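Local coordinates for urocanate hydratase (Paenibacillus sp. Soil724D2, PDB 7NED), which catalyses the hydration of thiourocanate in bacterial ergothioneine breakdown, as an NAD+-dependent member of the urocanase family that also binds urocanate, at residues 251-256 and 294-299; 339-344 and 526-531; 385-390 and 397-402; 418-423 and 503-508. One frame throughout, in Å; residues are numbered along the deposited sequence.

Contact 1. Residues 251-256 and 294-299; sequences VTDQTS and AVEVEA. With NAD (nicotinamide-adenine-dinucleotide), chain C.
A buried meeting of two acid side chains, Asp253 and Glu296, joins the loop that follows strand 250-251 to the middle of helix 282-305. Asp253 OD2 lies only 2.4 Å from Glu296 OE2. Two ionised carboxylates would repel each other at such a distance, and the likeliest reading is that one of the acids carries a proton. The two groups are turned well out of a common plane, their carboxylates 63° apart. Glu296 spans the gap because its chain is fully extended, with CG anti to the backbone N (chi1 -179°), which suits a glutamate better than a shorter acid; its OE1 is bonded to Tyr264.

The other oxygen of Asp253 turns back on its own loop. Asp253 OD1 accepts the backbone N of Thr255 at 2.8 Å, from above the carboxylate plane, which makes an Asx turn, and on its syn side it takes Thr255 OG1 at 2.6 Å. Asn315 adds a further bond to OD1. This loop leaves the C-terminal end of a strand in the parallel sheet of the Rossmann-like domain, the edge where such folds bind their dinucleotide, and the residues after Asp253 line the NAD. Thr255 lays its methyl CG2 against the adenine, 3.6 Å from NAD C4A, a contact for which its branched side chain is well shaped. Gln254 NE2 approaches the nicotinamide ring at C6N (3.3 Å), while the small Ser256 brings CB to 3.6 Å from NAD O1A beside the pyrophosphate.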
# COMPACT_ATOMS: atom_id res chain seq x y z
N VAL A 251 2.29 -8.00 -34.05
CA VAL A 251 2.60 -6.60 -33.89
C VAL A 251 2.48 -6.25 -32.42
O VAL A 251 1.45 -6.54 -31.80
CB VAL A 251 1.67 -5.70 -34.71
CG1 VAL A 251 2.02 -4.21 -34.47
CG2 VAL A 251 1.74 -6.10 -36.24
N THR A 252 3.50 -5.61 -31.87
CA THR A 252 3.40 -5.03 -30.52
C THR A 252 4.22 -3.75 -30.50
O THR A 252 4.57 -3.19 -31.55
CB THR A 252 3.80 -6.05 -29.44
OG1 THR A 252 3.57 -5.48 -28.14
CG2 THR A 252 5.25 -6.48 -29.52
N ASP A 253 4.51 -3.25 -29.29
CA ASP A 253 5.24 -2.01 -29.12
C ASP A 253 5.85 -2.08 -27.73
O ASP A 253 5.23 -2.59 -26.81
CB ASP A 253 4.31 -0.80 -29.25
CG ASP A 253 5.04 0.52 -28.96
OD1 ASP A 253 5.25 0.86 -27.77
OD2 ASP A 253 5.44 1.21 -29.92
N GLN A 254 7.08 -1.61 -27.59
CA GLN A 254 7.59 -1.49 -26.25
C GLN A 254 8.42 -0.22 -26.14
O GLN A 254 9.47 -0.19 -25.51
CB GLN A 254 8.36 -2.73 -25.84
CG GLN A 254 8.16 -2.98 -24.34
CD GLN A 254 8.79 -4.25 -23.90
OE1 GLN A 254 9.63 -4.83 -24.60
NE2 GLN A 254 8.27 -4.81 -22.79
N THR A 255 7.83 0.84 -26.63
CA THR A 255 8.37 2.15 -26.44
C THR A 255 7.98 2.57 -25.00
O THR A 255 7.14 2.01 -24.34
CB THR A 255 7.74 3.17 -27.39
OG1 THR A 255 6.35 3.18 -27.21
CG2 THR A 255 8.06 2.86 -28.85
N SER A 256 8.48 3.70 -24.59
CA SER A 256 8.13 4.24 -23.31
C SER A 256 6.81 5.07 -23.40
O SER A 256 6.82 6.19 -23.09
CB SER A 256 9.26 5.09 -22.78
OG SER A 256 9.67 6.01 -23.75
N ALA A 294 -1.57 7.74 -30.47
CA ALA A 294 -2.87 7.45 -31.07
C ALA A 294 -2.73 6.99 -32.53
O ALA A 294 -3.38 6.02 -32.96
CB ALA A 294 -3.77 8.69 -30.96
N VAL A 295 -1.89 7.67 -33.30
CA VAL A 295 -1.63 7.25 -34.69
C VAL A 295 -1.05 5.84 -34.74
O VAL A 295 -1.43 5.01 -35.59
CB VAL A 295 -0.68 8.25 -35.37
CG1 VAL A 295 -0.19 7.67 -36.67
CG2 VAL A 295 -1.39 9.57 -35.60
N GLU A 296 -0.08 5.56 -33.88
CA GLU A 296 0.53 4.24 -33.87
C GLU A 296 -0.50 3.17 -33.55
O GLU A 296 -0.55 2.13 -34.21
CB GLU A 296 1.70 4.19 -32.88
CG GLU A 296 2.37 2.82 -32.89
CD GLU A 296 3.54 2.68 -31.93
OE1 GLU A 296 3.98 3.68 -31.28
OE2 GLU A 296 4.01 1.54 -31.85
N VAL A 297 -1.34 3.39 -32.54
CA VAL A 297 -2.30 2.35 -32.16
C VAL A 297 -3.40 2.21 -33.22
O VAL A 297 -3.93 1.11 -33.43
CB VAL A 297 -2.89 2.65 -30.77
CG1 VAL A 297 -4.05 1.70 -30.49
CG2 VAL A 297 -1.81 2.55 -29.71
N GLU A 298 -3.79 3.30 -33.88
CA GLU A 298 -4.70 3.16 -35.01
C GLU A 298 -4.11 2.22 -36.06
O GLU A 298 -4.80 1.34 -36.59
CB GLU A 298 -4.97 4.52 -35.64
CG GLU A 298 -6.04 5.31 -34.93
CD GLU A 298 -7.40 4.64 -35.06
OE1 GLU A 298 -7.94 4.57 -36.19
OE2 GLU A 298 -7.96 4.27 -34.01
N ALA A 299 -2.84 2.40 -36.37
CA ALA A 299 -2.17 1.48 -37.28
C ALA A 299 -2.18 0.05 -36.74
O ALA A 299 -2.47 -0.90 -37.48
CB ALA A 299 -0.74 1.97 -37.54
PA NAD C . 13.29 2.90 -22.13
O1A NAD C . 12.71 4.31 -22.00
O2A NAD C . 14.66 2.49 -21.74
O5B NAD C . 13.35 2.71 -23.81
C5B NAD C . 12.25 3.18 -24.48
C4B NAD C . 12.70 3.18 -26.01
O4B NAD C . 11.71 3.67 -26.87
C3B NAD C . 13.90 4.18 -26.04
O3B NAD C . 14.97 3.61 -26.66
C2B NAD C . 13.32 5.37 -26.87
O2B NAD C . 14.25 5.93 -27.73
C1B NAD C . 12.36 4.59 -27.76
N9A NAD C . 11.25 5.38 -28.30
C8A NAD C . 10.51 6.39 -27.70
N7A NAD C . 9.59 6.89 -28.49
C5A NAD C . 9.70 6.16 -29.66
C6A NAD C . 9.00 6.22 -30.89
N6A NAD C . 7.99 7.09 -31.09
N1A NAD C . 9.34 5.36 -31.90
C2A NAD C . 10.38 4.53 -31.65
N3A NAD C . 11.13 4.37 -30.54
C4A NAD C . 10.75 5.21 -29.56
O3 NAD C . 12.05 2.07 -21.66
PN NAD C . 12.21 0.52 -21.33
O1N NAD C . 12.81 0.06 -20.04
O2N NAD C . 12.53 -0.18 -22.63
O5D NAD C . 10.58 0.00 -21.09
C5D NAD C . 9.72 0.29 -22.20
C4D NAD C . 8.30 -0.05 -21.82
O4D NAD C . 8.23 -1.34 -21.24
C3D NAD C . 8.00 0.97 -20.60
O3D NAD C . 6.69 1.51 -20.70
C2D NAD C . 8.08 0.05 -19.32
O2D NAD C . 7.20 0.35 -18.32
C1D NAD C . 7.43 -1.13 -20.10
N1N NAD C . 7.28 -2.41 -19.39
C2N NAD C . 6.30 -2.32 -18.42
C3N NAD C . 5.93 -3.43 -17.67
C7N NAD C . 4.89 -3.20 -16.57
O7N NAD C . 4.14 -4.08 -16.14
N7N NAD C . 4.84 -1.94 -15.99
C4N NAD C . 6.58 -4.63 -17.97
C5N NAD C . 7.55 -4.68 -18.98
C6N NAD C . 7.89 -3.54 -19.72

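Contact 2. Residues 339-344 and 526-531; sequences FLRPLF and AGYEES
Pro342 and Glu530 mark the closest approach of the two backbones, with 6.9 Å between their CA atoms. Residues 339-344 form the kinked last part of helix 335-344. On the other side, a Schellman motif at Gly527, whose positive phi suits glycine, closes helix 502-525, and Tyr528 stands at the N-cap position of helix 529-538.

Arg341 and Tyr528 cross at about a right angle, guanidinium and ring planes 65° apart. The arginine bends at chi3 (-72°), and its CD comes 3.4 Å from Tyr528 OH. A water in the plane of both groups links them, accepting from Arg341 NH1 at 2.8 Å and lying 2.7 Å from Tyr528 OH. Arginine suits its place by spreading several N-H groups: NH2 also donates to the carbonyls of Met446 and Glu448. Tyrosine offers a hydroxyl able to give and accept, and Tyr528 OH is bonded to Lys451 N. Beside this pair, Glu530 runs alongside Pro342, OE2 being 4.0 Å from Pro342 CB. A leucine in place of Arg341 would probably strand those carbonyls and the bridging water without their donor, and so weaken the hold on the 446-451 loop. The two segments are thus coupled through a shared water and the loop that both polar ends grip.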
# COMPACT_ATOMS: atom_id res chain seq x y z
N PHE A 339 -1.81 -14.25 -22.93
CA PHE A 339 -0.76 -15.24 -23.13
C PHE A 339 -0.15 -15.82 -21.86
O PHE A 339 0.08 -17.04 -21.80
CB PHE A 339 0.34 -14.63 -23.99
CG PHE A 339 -0.19 -14.02 -25.26
CD1 PHE A 339 -0.99 -14.76 -26.12
CD2 PHE A 339 0.04 -12.70 -25.55
CE1 PHE A 339 -1.52 -14.20 -27.28
CE2 PHE A 339 -0.47 -12.11 -26.72
CZ PHE A 339 -1.25 -12.87 -27.59
N LEU A 340 0.13 -15.00 -20.84
CA LEU A 340 0.95 -15.51 -19.75
C LEU A 340 0.15 -15.86 -18.49
O LEU A 340 0.70 -16.50 -17.59
CB LEU A 340 2.06 -14.51 -19.38
CG LEU A 340 3.08 -14.19 -20.48
CD1 LEU A 340 4.16 -13.30 -19.90
CD2 LEU A 340 3.63 -15.45 -21.09
N ARG A 341 -1.13 -15.51 -18.41
CA ARG A 341 -1.84 -15.73 -17.15
C ARG A 341 -1.87 -17.20 -16.73
O ARG A 341 -1.86 -17.45 -15.51
CB ARG A 341 -3.25 -15.15 -17.25
CG ARG A 341 -4.00 -15.17 -15.85
CD ARG A 341 -5.23 -14.27 -15.89
NE ARG A 341 -4.86 -12.86 -15.91
CZ ARG A 341 -5.65 -11.87 -16.32
NH1 ARG A 341 -6.90 -12.15 -16.72
NH2 ARG A 341 -5.23 -10.61 -16.23
N PRO A 342 -1.88 -18.20 -17.61
CA PRO A 342 -1.80 -19.58 -17.11
C PRO A 342 -0.53 -19.85 -16.33
O PRO A 342 -0.55 -20.68 -15.42
CB PRO A 342 -1.87 -20.42 -18.39
CG PRO A 342 -2.70 -19.58 -19.30
CD PRO A 342 -2.22 -18.18 -19.05
N LEU A 343 0.58 -19.15 -16.64
CA LEU A 343 1.77 -19.28 -15.82
C LEU A 343 1.59 -18.58 -14.48
O LEU A 343 1.87 -19.15 -13.41
CB LEU A 343 2.95 -18.68 -16.58
CG LEU A 343 3.29 -19.37 -17.92
CD1 LEU A 343 4.40 -18.64 -18.62
CD2 LEU A 343 3.68 -20.83 -17.65
N PHE A 344 1.15 -17.33 -14.51
CA PHE A 344 0.93 -16.60 -13.27
C PHE A 344 0.00 -17.37 -12.33
O PHE A 344 0.17 -17.32 -11.10
CB PHE A 344 0.35 -15.21 -13.56
CG PHE A 344 1.25 -14.34 -14.42
CD1 PHE A 344 2.62 -14.41 -14.30
CD2 PHE A 344 0.71 -13.44 -15.32
CE1 PHE A 344 3.45 -13.59 -15.07
CE2 PHE A 344 1.53 -12.61 -16.08
CZ PHE A 344 2.91 -12.71 -15.96
N ALA A 526 -9.40 -16.01 -7.29
CA ALA A 526 -10.18 -15.45 -8.39
C ALA A 526 -10.89 -16.52 -9.21
O ALA A 526 -11.60 -16.17 -10.15
CB ALA A 526 -9.30 -14.60 -9.31
N GLY A 527 -10.68 -17.79 -8.90
CA GLY A 527 -11.43 -18.86 -9.54
C GLY A 527 -10.67 -19.60 -10.62
O GLY A 527 -11.30 -20.34 -11.38
N TYR A 528 -9.35 -19.41 -10.73
CA TYR A 528 -8.60 -20.04 -11.81
C TYR A 528 -8.34 -21.50 -11.47
O TYR A 528 -7.85 -21.82 -10.39
CB TYR A 528 -7.28 -19.31 -12.09
CG TYR A 528 -7.55 -18.03 -12.82
CD1 TYR A 528 -7.70 -18.02 -14.20
CD2 TYR A 528 -7.73 -16.84 -12.13
CE1 TYR A 528 -8.01 -16.86 -14.87
CE2 TYR A 528 -8.03 -15.68 -12.78
CZ TYR A 528 -8.18 -15.68 -14.15
OH TYR A 528 -8.47 -14.52 -14.80
N GLU A 529 -8.70 -22.38 -12.40
CA GLU A 529 -8.60 -23.81 -12.14
C GLU A 529 -7.15 -24.29 -12.09
O GLU A 529 -6.83 -25.24 -11.36
CB GLU A 529 -9.41 -24.53 -13.21
CG GLU A 529 -9.73 -25.94 -12.91
CD GLU A 529 -10.20 -26.13 -11.49
OE1 GLU A 529 -9.92 -27.23 -10.99
OE2 GLU A 529 -10.86 -25.23 -10.91
N GLU A 530 -6.24 -23.66 -12.86
CA GLU A 530 -4.82 -24.00 -12.74
C GLU A 530 -4.33 -23.78 -11.31
O GLU A 530 -3.51 -24.55 -10.80
CB GLU A 530 -3.99 -23.15 -13.72
CG GLU A 530 -4.42 -23.17 -15.18
CD GLU A 530 -5.44 -22.08 -15.62
OE1 GLU A 530 -6.33 -21.60 -14.82
OE2 GLU A 530 -5.33 -21.68 -16.82
N SER A 531 -4.81 -22.73 -10.68
CA SER A 531 -4.44 -22.42 -9.29
C SER A 531 -4.99 -23.47 -8.33
O SER A 531 -4.30 -23.94 -7.42
CB SER A 531 -5.04 -21.08 -8.94
OG SER A 531 -4.50 -20.11 -9.78
O HOH W 1 -8.32 -14.50 -17.47

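Contact 3. Residues 385-390 and 397-402; sequences RLAREH and PARIGW
Arg399 NH2 is held by two partners, a salt bridge to Asp367 and a long, weak bond of 3.4 Å to a water that donates to Arg388 O. Its residue belongs to strand 398-400, an outermost strand of the mixed sheet that the N- and C-terminal parts of the chain build together. Helices 360-373 and 378-390 lie between this strand and its antiparallel neighbour 351-355, and Arg399 reaches back to the second of them.

The chain leaves with CG anti to the backbone N (chi1 179°), then bends at chi2 and chi3 to bring the guanidinium against the helix. One face of that group lies on the backbone at Ala387 C and Arg388 N, while the water sits in plane at the edge. NH1 donates to Gln133. Alanine suits position 387 because its short CB lets the flat cation come this near; Arg388 sends its own charge elsewhere, to Glu368. A methionine in place of Arg399 would probably leave Asp367 without its charge partner and Gln133 OE1 without one of its donors, even if it still covered part of the helix. The closest touches are Arg388 CA, 3.5 Å from Arg399 NH2, and Ala387 CB, 3.7 Å from Arg399 NH1.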
# COMPACT_ATOMS: atom_id res chain seq x y z
N ARG A 385 19.42 -23.51 -21.73
CA ARG A 385 20.35 -23.76 -22.83
C ARG A 385 20.46 -22.54 -23.73
O ARG A 385 21.56 -22.10 -24.08
CB ARG A 385 19.91 -24.98 -23.65
CG ARG A 385 20.12 -26.27 -22.88
CD ARG A 385 19.95 -27.54 -23.74
NE ARG A 385 20.30 -28.65 -22.85
CZ ARG A 385 19.40 -29.37 -22.20
NH1 ARG A 385 18.11 -29.14 -22.40
NH2 ARG A 385 19.78 -30.35 -21.39
N LEU A 386 19.32 -21.97 -24.08
CA LEU A 386 19.31 -20.81 -24.96
C LEU A 386 20.00 -19.62 -24.31
O LEU A 386 20.80 -18.93 -24.96
CB LEU A 386 17.87 -20.47 -25.35
CG LEU A 386 17.14 -21.41 -26.32
CD1 LEU A 386 15.72 -20.89 -26.47
CD2 LEU A 386 17.83 -21.57 -27.66
N ALA A 387 19.67 -19.35 -23.04
CA ALA A 387 20.21 -18.17 -22.38
C ALA A 387 21.71 -18.29 -22.20
O ALA A 387 22.46 -17.34 -22.43
CB ALA A 387 19.51 -17.94 -21.04
N ARG A 388 22.18 -19.47 -21.77
CA ARG A 388 23.62 -19.64 -21.60
C ARG A 388 24.36 -19.40 -22.91
O ARG A 388 25.48 -18.86 -22.90
CB ARG A 388 23.92 -21.03 -21.05
CG ARG A 388 25.42 -21.29 -20.83
CD ARG A 388 25.60 -22.66 -20.20
NE ARG A 388 25.02 -23.70 -21.06
CZ ARG A 388 24.82 -24.96 -20.67
NH1 ARG A 388 25.11 -25.31 -19.40
NH2 ARG A 388 24.29 -25.84 -21.51
N GLU A 389 23.73 -19.74 -24.04
CA GLU A 389 24.42 -19.67 -25.33
C GLU A 389 24.38 -18.26 -25.89
O GLU A 389 25.36 -17.82 -26.49
CB GLU A 389 23.78 -20.63 -26.31
CG GLU A 389 24.37 -20.62 -27.74
CD GLU A 389 25.82 -21.10 -27.79
OE1 GLU A 389 26.56 -20.70 -28.74
OE2 GLU A 389 26.23 -21.85 -26.86
N HIS A 390 23.29 -17.51 -25.64
CA HIS A 390 22.99 -16.33 -26.44
C HIS A 390 22.84 -15.03 -25.67
O HIS A 390 22.84 -13.98 -26.31
CB HIS A 390 21.70 -16.54 -27.25
CG HIS A 390 21.80 -17.64 -28.27
ND1 HIS A 390 22.54 -17.50 -29.43
CD2 HIS A 390 21.20 -18.85 -28.34
CE1 HIS A 390 22.43 -18.61 -30.15
NE2 HIS A 390 21.62 -19.44 -29.51
N PRO A 397 27.24 -10.77 -13.78
CA PRO A 397 26.60 -11.95 -14.40
C PRO A 397 25.31 -12.28 -13.69
O PRO A 397 25.26 -12.29 -12.46
CB PRO A 397 27.65 -13.06 -14.22
CG PRO A 397 28.98 -12.29 -14.13
CD PRO A 397 28.64 -11.04 -13.37
N ALA A 398 24.25 -12.55 -14.47
CA ALA A 398 22.93 -12.82 -13.90
C ALA A 398 22.18 -13.76 -14.83
O ALA A 398 22.54 -13.92 -16.00
CB ALA A 398 22.15 -11.51 -13.69
N ARG A 399 21.08 -14.31 -14.32
CA ARG A 399 20.26 -15.22 -15.11
C ARG A 399 18.80 -15.00 -14.79
O ARG A 399 18.44 -14.78 -13.63
CB ARG A 399 20.65 -16.69 -14.83
CG ARG A 399 19.82 -17.74 -15.60
CD ARG A 399 20.06 -17.69 -17.14
NE ARG A 399 21.40 -18.13 -17.53
CZ ARG A 399 22.24 -17.45 -18.30
NH1 ARG A 399 21.94 -16.24 -18.78
NH2 ARG A 399 23.44 -17.97 -18.52
N ILE A 400 17.97 -15.00 -15.85
CA ILE A 400 16.51 -15.04 -15.73
C ILE A 400 16.06 -16.48 -15.91
O ILE A 400 16.57 -17.21 -16.78
CB ILE A 400 15.83 -14.11 -16.76
CG1 ILE A 400 14.31 -14.06 -16.53
CG2 ILE A 400 16.13 -14.55 -18.15
CD1 ILE A 400 13.94 -13.28 -15.16
N GLY A 401 15.09 -16.91 -15.09
CA GLY A 401 14.62 -18.27 -15.27
C GLY A 401 13.27 -18.43 -14.61
O GLY A 401 13.17 -18.37 -13.38
N TRP A 402 12.21 -18.58 -15.40
CA TRP A 402 10.86 -18.60 -14.86
C TRP A 402 10.62 -19.93 -14.17
O TRP A 402 10.72 -20.99 -14.79
CB TRP A 402 9.82 -18.37 -15.95
CG TRP A 402 9.72 -16.95 -16.36
CD1 TRP A 402 10.75 -16.11 -16.66
CD2 TRP A 402 8.52 -16.19 -16.53
NE1 TRP A 402 10.26 -14.87 -17.01
CE2 TRP A 402 8.89 -14.89 -16.91
CE3 TRP A 402 7.15 -16.49 -16.37
CZ2 TRP A 402 7.94 -13.86 -17.15
CZ3 TRP A 402 6.21 -15.46 -16.58
CH2 TRP A 402 6.62 -14.17 -16.98
O HOH W 2 26.17 -17.60 -20.45

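Contact 4. Residues 418-423 and 503-508; sequences MVREGK and ESDIRL
Asp505 and Arg420 carry this surface contact, approaching from opposite directions to join the end of helix 407-420 to the first turns of helix 502-525. A single carboxylate oxygen takes both arms of the salt bridge: Asp505 OD2 is 3.0 Å from Arg420 NH1 and 3.2 Å from Arg420 NH2. Both hydrogen bonds are weak and strongly bent, because OD2 stands well off the guanidinium plane, while OD1 is the oxygen that lies in that plane, at its edge. The guanidinium and carboxylate planes stand nearly perpendicular, 86° apart, so the paired, two-oxygen arrangement of a side-on bridge is not made. Electrostatic attraction therefore probably contributes more here than well-aimed hydrogen bonding.

Arginine suits its place because it is long and has several N-H groups to share. CG is anti to the backbone N (chi1 169°), and the bend at chi3 turns the head toward the neighbouring helix, where NH1 also donates to the carbonyl of Gly500, just before helix 502-525 begins. The shorter aspartate keeps its charge close to its own helix, and its second oxygen has separate work: Asp505 OD1 accepts from Asn416 of helix 407-420 and from a water at 2.6 Å. That water also receives a weak bond from Arg420 NH2 at 3.4 Å, closing a small polar circuit around the ion pair.

Asp505 lies in the N-terminal part of its helix, where a negative side chain is probably favoured by the helix dipole. The result is a surface salt bridge tying helix 407-420 to the N-terminal turns of helix 502-525 in the alpha/beta C-terminal part of the chain.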
# COMPACT_ATOMS: atom_id res chain seq x y z
N MET A 418 25.47 -24.61 -2.55
CA MET A 418 26.65 -24.52 -3.41
C MET A 418 27.55 -23.39 -2.97
O MET A 418 28.78 -23.48 -3.05
CB MET A 418 26.23 -24.32 -4.87
CG MET A 418 25.38 -25.44 -5.41
SD MET A 418 24.78 -25.17 -7.09
CE MET A 418 26.28 -24.71 -7.99
N VAL A 419 26.95 -22.28 -2.50
CA VAL A 419 27.77 -21.22 -1.93
C VAL A 419 28.50 -21.74 -0.70
O VAL A 419 29.71 -21.56 -0.53
CB VAL A 419 26.91 -19.98 -1.59
CG1 VAL A 419 27.79 -18.95 -0.85
CG2 VAL A 419 26.35 -19.35 -2.84
N ARG A 420 27.77 -22.41 0.18
CA ARG A 420 28.35 -22.89 1.42
C ARG A 420 29.50 -23.87 1.17
O ARG A 420 30.53 -23.83 1.85
CB ARG A 420 27.23 -23.52 2.27
CG ARG A 420 27.67 -24.31 3.49
CD ARG A 420 26.49 -24.51 4.47
NE ARG A 420 25.48 -25.46 4.01
CZ ARG A 420 24.24 -25.13 3.68
NH1 ARG A 420 23.86 -23.85 3.74
NH2 ARG A 420 23.36 -26.05 3.28
N GLU A 421 29.34 -24.76 0.19
CA GLU A 421 30.32 -25.79 -0.17
C GLU A 421 31.42 -25.29 -1.11
O GLU A 421 32.22 -26.10 -1.60
CB GLU A 421 29.60 -26.98 -0.81
CG GLU A 421 28.66 -27.67 0.18
CD GLU A 421 27.91 -28.85 -0.39
OE1 GLU A 421 27.28 -29.57 0.42
OE2 GLU A 421 27.92 -29.05 -1.62
N GLY A 422 31.48 -23.99 -1.37
CA GLY A 422 32.48 -23.46 -2.28
C GLY A 422 32.34 -23.89 -3.72
O GLY A 422 33.29 -23.77 -4.49
N LYS A 423 31.20 -24.42 -4.12
CA LYS A 423 30.99 -24.68 -5.53
C LYS A 423 30.66 -23.43 -6.31
O LYS A 423 30.69 -23.46 -7.55
CB LYS A 423 29.89 -25.72 -5.75
CG LYS A 423 30.23 -27.11 -5.23
CD LYS A 423 29.11 -28.07 -5.54
CE LYS A 423 29.35 -29.42 -4.91
NZ LYS A 423 28.21 -30.30 -5.27
N GLU A 503 21.51 -20.40 8.41
CA GLU A 503 20.38 -19.55 8.74
C GLU A 503 19.73 -19.00 7.48
O GLU A 503 18.49 -18.88 7.42
CB GLU A 503 20.83 -18.43 9.68
CG GLU A 503 21.03 -18.96 11.09
CD GLU A 503 21.33 -17.88 12.08
OE1 GLU A 503 21.36 -18.17 13.30
OE2 GLU A 503 21.57 -16.73 11.64
N SER A 504 20.52 -18.72 6.44
CA SER A 504 19.92 -18.29 5.17
C SER A 504 19.04 -19.36 4.55
O SER A 504 18.09 -19.04 3.83
CB SER A 504 21.03 -17.83 4.22
OG SER A 504 21.59 -16.64 4.75
N ASP A 505 19.34 -20.64 4.80
CA ASP A 505 18.48 -21.70 4.29
C ASP A 505 17.05 -21.49 4.75
O ASP A 505 16.10 -21.57 3.95
CB ASP A 505 19.00 -23.05 4.76
CG ASP A 505 20.23 -23.51 4.01
OD1 ASP A 505 20.39 -23.11 2.82
OD2 ASP A 505 21.05 -24.25 4.60
N ILE A 506 16.87 -21.22 6.04
CA ILE A 506 15.53 -20.97 6.56
C ILE A 506 14.91 -19.76 5.88
O ILE A 506 13.75 -19.80 5.46
CB ILE A 506 15.57 -20.77 8.09
CG1 ILE A 506 16.21 -21.98 8.75
CG2 ILE A 506 14.16 -20.48 8.61
CD1 ILE A 506 17.10 -21.60 9.89
N ARG A 507 15.67 -18.66 5.78
CA ARG A 507 15.10 -17.45 5.18
C ARG A 507 14.65 -17.70 3.75
O ARG A 507 13.55 -17.29 3.34
CB ARG A 507 16.13 -16.32 5.23
CG ARG A 507 16.56 -15.96 6.69
CD ARG A 507 17.42 -14.67 6.76
NE ARG A 507 18.63 -14.74 5.94
CZ ARG A 507 18.70 -14.25 4.71
NH1 ARG A 507 17.62 -13.66 4.19
NH2 ARG A 507 19.84 -14.36 4.01
N LEU A 508 15.50 -18.37 2.96
CA LEU A 508 15.21 -18.59 1.55
C LEU A 508 13.99 -19.48 1.39
O LEU A 508 13.12 -19.22 0.56
CB LEU A 508 16.41 -19.24 0.87
CG LEU A 508 17.67 -18.40 0.80
CD1 LEU A 508 18.80 -19.32 0.38
CD2 LEU A 508 17.44 -17.34 -0.27
O HOH W 3 20.63 -25.26 1.34

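Overall arrangement
Contacts 1 and 3 are buried, contact 2 is partly so, and contact 4 lies at the surface, about 45 Å from contact 1 between centres and across the middle of the chain. Contact 1 belongs to the Rossmann-like domain and borders NAD; the others belong to the C-terminal part of the chain. Contacts 2 and 3 meet directly, where Leu340, Leu343 and Phe344 pack on Trp402. Helix 502-525 supplies one side of contact 4 and leads into helix 529-538 of contact 2. Chemistry follows place: two acids share a buried site in contact 1, arginines meet mainly outside partners in contacts 2 and 3, and contact 4 has a direct salt bridge.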